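Local coordinates for protein Cfl (Pectobacterium brasiliense, PDB 7A9J) that is a coronafacic acid ligase of the ATP-dependent AMP-binding enzyme family that probably activates carboxylic acids with ATP and joins them to amines as amides, at residues V306-D312 / L330-Q336. The protein carries 1 engineered substitution. Residues are numbered along the deposited sequence; the frame is centred on the assembly and turned at random. Where two conformers were deposited one is given.
With R4Z (6-ethyl-1-oxidanylidene-indene-4-carboxylic acid), chain B.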
ATOM      1  N   VAL A 306     -15.811   2.157  -5.182  1.00 28.08           N
ATOM      2  CA  VAL A 306     -15.067   0.907  -5.000  1.00 27.19           C
ATOM      3  C   VAL A 306     -13.842   1.259  -4.182  1.00 33.31           C
ATOM      4  O   VAL A 306     -13.029   2.075  -4.608  1.00 30.96           O
ATOM      5  CB  VAL A 306     -14.661   0.280  -6.346  1.00 31.01           C
ATOM      6  CG1 VAL A 306     -13.739  -0.950  -6.127  1.00 29.47           C
ATOM      7  CG2 VAL A 306     -15.899  -0.157  -7.106  1.00 31.14           C
ATOM      8  N   CYS A 307     -13.715   0.670  -2.997  1.00 26.02           N
ATOM      9  CA  CYS A 307     -12.595   0.967  -2.102  1.00 29.37           C
ATOM     10  C   CYS A 307     -11.705  -0.260  -1.931  1.00 33.11           C
ATOM     11  O   CYS A 307     -12.210  -1.370  -1.734  1.00 30.51           O
ATOM     12  CB  CYS A 307     -13.115   1.404  -0.719  1.00 32.92           C
ATOM     13  SG  CYS A 307     -14.068   2.974  -0.918  1.00 34.69           S
ATOM     14  N   VAL A 308     -10.391  -0.056  -1.981  1.00 27.50           N
ATOM     15  CA  VAL A 308      -9.411  -1.140  -1.970  1.00 26.42           C
ATOM     16  C   VAL A 308      -8.435  -0.874  -0.831  1.00 27.10           C
ATOM     17  O   VAL A 308      -7.621   0.058  -0.910  1.00 27.41           O
ATOM     18  CB  VAL A 308      -8.664  -1.280  -3.307  1.00 26.51           C
ATOM     19  CG1 VAL A 308      -7.619  -2.408  -3.190  1.00 27.68           C
ATOM     20  CG2 VAL A 308      -9.645  -1.539  -4.497  1.00 26.49           C
ATOM     21  N   ALA A 309      -8.441  -1.753   0.184  1.00 23.98           N
ATOM     22  CA  ALA A 309      -7.532  -1.631   1.320  1.00 25.46           C
ATOM     23  C   ALA A 309      -6.272  -2.424   0.990  1.00 30.62           C
ATOM     24  O   ALA A 309      -6.351  -3.612   0.676  1.00 31.53           O
ATOM     25  CB  ALA A 309      -8.180  -2.210   2.611  1.00 28.37           C
ATOM     26  N   GLY A 310      -5.119  -1.814   1.153  1.00 30.08           N
ATOM     27  CA  GLY A 310      -3.892  -2.425   0.654  1.00 30.59           C
ATOM     28  C   GLY A 310      -2.915  -2.721   1.765  1.00 40.03           C
ATOM     29  O   GLY A 310      -2.690  -1.868   2.606  1.00 37.39           O
ATOM     30  N   GLY A 311      -2.298  -3.916   1.702  0.53 42.02           N
ATOM     31  CA  GLY A 311      -1.193  -4.297   2.565  0.53 48.01           C
ATOM     32  C   GLY A 311      -0.566  -5.682   2.391  0.53 49.65           C
ATOM     33  O   GLY A 311      -0.264  -6.166   1.278  0.53 30.49           O
ATOM     34  N   ASP A 312      -0.294  -6.287   3.560  0.53 50.53           N
ATOM     35  CA  ASP A 312       0.325  -7.602   3.718  0.53 56.00           C
ATOM     36  C   ASP A 312      -0.390  -8.386   4.809  0.53 53.89           C
ATOM     37  O   ASP A 312       0.183  -9.304   5.427  0.53 50.76           O
ATOM     38  CB  ASP A 312       1.818  -7.475   4.023  0.53 58.70           C
ATOM     39  CG  ASP A 312       2.657  -7.564   2.776  0.53 60.03           C
ATOM     40  OD1 ASP A 312       2.388  -8.504   1.990  0.53 46.68           O
ATOM     41  OD2 ASP A 312       3.548  -6.695   2.578  0.53 62.77           O
ATOM     42  N   LEU A 330     -15.984  -3.512   0.583  1.00 30.63           N
ATOM     43  CA  LEU A 330     -14.541  -3.303   0.570  1.00 30.13           C
ATOM     44  C   LEU A 330     -13.821  -4.411  -0.182  1.00 30.68           C
ATOM     45  O   LEU A 330     -14.217  -5.586  -0.146  1.00 28.24           O
ATOM     46  CB  LEU A 330     -14.004  -3.230   2.014  1.00 27.75           C
ATOM     47  CG  LEU A 330     -12.547  -2.747   2.166  1.00 30.36           C
ATOM     48  CD1 LEU A 330     -12.383  -1.244   1.783  1.00 30.74           C
ATOM     49  CD2 LEU A 330     -12.180  -2.944   3.671  1.00 32.50           C
ATOM     50  N   GLN A 331     -12.731  -4.030  -0.841  1.00 26.76           N
ATOM     51  CA  GLN A 331     -11.861  -4.948  -1.544  1.00 25.32           C
ATOM     52  C   GLN A 331     -10.511  -4.878  -0.857  1.00 22.33           C
ATOM     53  O   GLN A 331     -10.225  -3.918  -0.148  1.00 27.18           O
ATOM     54  CB  GLN A 331     -11.745  -4.565  -3.037  1.00 26.15           C
ATOM     55  CG  GLN A 331     -13.144  -4.501  -3.656  1.00 26.31           C
ATOM     56  CD  GLN A 331     -13.105  -4.349  -5.188  1.00 29.90           C
ATOM     57  OE1 GLN A 331     -12.041  -4.202  -5.761  1.00 29.91           O
ATOM     58  NE2 GLN A 331     -14.245  -4.489  -5.818  1.00 31.51           N
ATOM     59  N   SER A 332      -9.646  -5.823  -1.168  1.00 26.61           N
ATOM     60  CA  SER A 332      -8.297  -5.678  -0.650  1.00 28.81           C
ATOM     61  C   SER A 332      -7.288  -6.128  -1.683  1.00 23.09           C
ATOM     62  O   SER A 332      -7.571  -6.911  -2.579  1.00 28.68           O
ATOM     63  CB  SER A 332      -8.080  -6.482   0.693  1.00 31.99           C
ATOM     64  OG  SER A 332      -8.364  -7.865   0.495  1.00 32.51           O
ATOM     65  N   SER A 333      -6.068  -5.622  -1.493  1.00 26.76           N
ATOM     66  CA  SER A 333      -4.959  -5.964  -2.352  1.00 24.02           C
ATOM     67  C   SER A 333      -3.798  -6.340  -1.450  1.00 24.76           C
ATOM     68  O   SER A 333      -3.618  -5.761  -0.383  1.00 28.53           O
ATOM     69  CB  SER A 333      -4.631  -4.729  -3.286  1.00 22.85           C
ATOM     70  OG  SER A 333      -3.592  -5.084  -4.189  1.00 30.42           O
ATOM     71  N   TYR A 334      -3.080  -7.365  -1.832  1.00 27.47           N
ATOM     72  CA  TYR A 334      -2.015  -7.890  -1.005  1.00 27.20           C
ATOM     73  C   TYR A 334      -0.790  -7.961  -1.890  1.00 25.70           C
ATOM     74  O   TYR A 334      -0.827  -8.608  -2.929  1.00 28.53           O
ATOM     75  CB  TYR A 334      -2.410  -9.268  -0.495  1.00 26.05           C
ATOM     76  CG  TYR A 334      -1.382 -10.086   0.274  1.00 30.49           C
ATOM     77  CD1 TYR A 334      -0.356 -10.771  -0.382  1.00 31.34           C
ATOM     78  CD2 TYR A 334      -1.503 -10.252   1.651  1.00 32.28           C
ATOM     79  CE1 TYR A 334       0.531 -11.613   0.344  1.00 33.43           C
ATOM     80  CE2 TYR A 334      -0.592 -11.038   2.369  1.00 31.12           C
ATOM     81  CZ  TYR A 334       0.401 -11.735   1.704  1.00 34.38           C
ATOM     82  OH  TYR A 334       1.289 -12.564   2.436  1.00 36.35           O
ATOM     83  N   GLY A 335       0.285  -7.318  -1.483  1.00 27.87           N
ATOM     84  CA  GLY A 335       1.450  -7.331  -2.353  1.00 32.27           C
ATOM     85  C   GLY A 335       2.590  -6.623  -1.668  1.00 31.38           C
ATOM     86  O   GLY A 335       2.444  -6.061  -0.570  1.00 30.59           O
ATOM     87  N   GLN A 336       3.746  -6.676  -2.328  1.00 30.10           N
ATOM     88  CA  GLN A 336       4.904  -5.998  -1.757  1.00 31.52           C
ATOM     89  C   GLN A 336       5.914  -5.743  -2.871  1.00 30.64           C
ATOM     90  O   GLN A 336       5.888  -6.375  -3.935  1.00 33.78           O
ATOM     91  CB  GLN A 336       5.548  -6.816  -0.632  1.00 35.30           C
ATOM     92  CG  GLN A 336       6.064  -8.153  -1.084  1.00 39.56           C
ATOM     93  CD  GLN A 336       6.509  -9.018   0.118  1.00 43.88           C
ATOM     94  OE1 GLN A 336       5.727  -9.808   0.643  1.00 50.29           O
ATOM     95  NE2 GLN A 336       7.741  -8.828   0.578  1.00 45.89           N
TER
HETATM   96  C13 R4Z B 601       4.219  -3.361  -4.362  1.00 34.62           C
HETATM   97  C15 R4Z B 601       1.849  -3.765  -3.551  1.00 31.29           C
HETATM   98  C02 R4Z B 601      -0.564  -3.999  -2.614  1.00 31.18           C
HETATM   99  C03 R4Z B 601      -1.337  -3.576  -1.533  1.00 30.13           C
HETATM  100  C04 R4Z B 601      -0.365  -2.820  -0.625  1.00 32.58           C
HETATM  101  C05 R4Z B 601       0.809  -3.579  -2.655  1.00 26.85           C
HETATM  102  C06 R4Z B 601       1.015  -2.820  -1.476  1.00 30.71           C
HETATM  103  C07 R4Z B 601       2.268  -2.258  -1.264  1.00 33.43           C
HETATM  104  C08 R4Z B 601       2.516  -1.430   0.008  1.00 42.23           C
HETATM  105  C11 R4Z B 601       3.294  -2.419  -2.194  1.00 34.91           C
HETATM  106  C12 R4Z B 601       3.101  -3.176  -3.357  1.00 31.85           C
HETATM  107  C14 R4Z B 601       4.381  -2.091  -5.245  1.00 31.87           C
HETATM  108  O01 R4Z B 601      -1.035  -4.693  -3.477  1.00 30.09           O
HETATM  109  O09 R4Z B 601       3.546  -0.704   0.033  1.00 53.64           O
HETATM  110  O10 R4Z B 601       1.740  -1.469   1.016  1.00 41.12           O
HETATM  111  O   HOH W   1       3.762  -4.393   1.248  1.00 55.59           O
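The Q331 side chain runs obliquely across V306 and V308: its amide carbon CD is 3.6 Å from V306 CG1, while OE1, also hydrogen-bonded to Y345, meets V308 CG2. Q331 CG is anti to the carbonyl carbon (chi1 -56°) and the chain extends beyond it, which carries the amide as far as V306. On the face bearing A309, L330 CD1 packs against C307 CB at 3.7 Å, with F322 of helix 316-326 touching both residues. Five backbone hydrogen bonds join the strands in parallel register, from Q331 N to C307 O through G335 N to G311 O; A309 N to Q331 O is the straightest, 172° at the hydrogen. Beyond them, in one of two conformers of D312, a water donates to both D312 OD2 and G335 O, two acceptors. S333 OG, anti to the backbone N (chi1 -177°), donates to ligand O01 at 2.7 Å. The glycine backbone lies close to the same ligand, G310 C being 3.5 Å from its C04. With helix 316-326, these strands form a beta-alpha-beta unit of the AMP-binding fold, whose C-terminal strand ends line the carboxylic acid pocket.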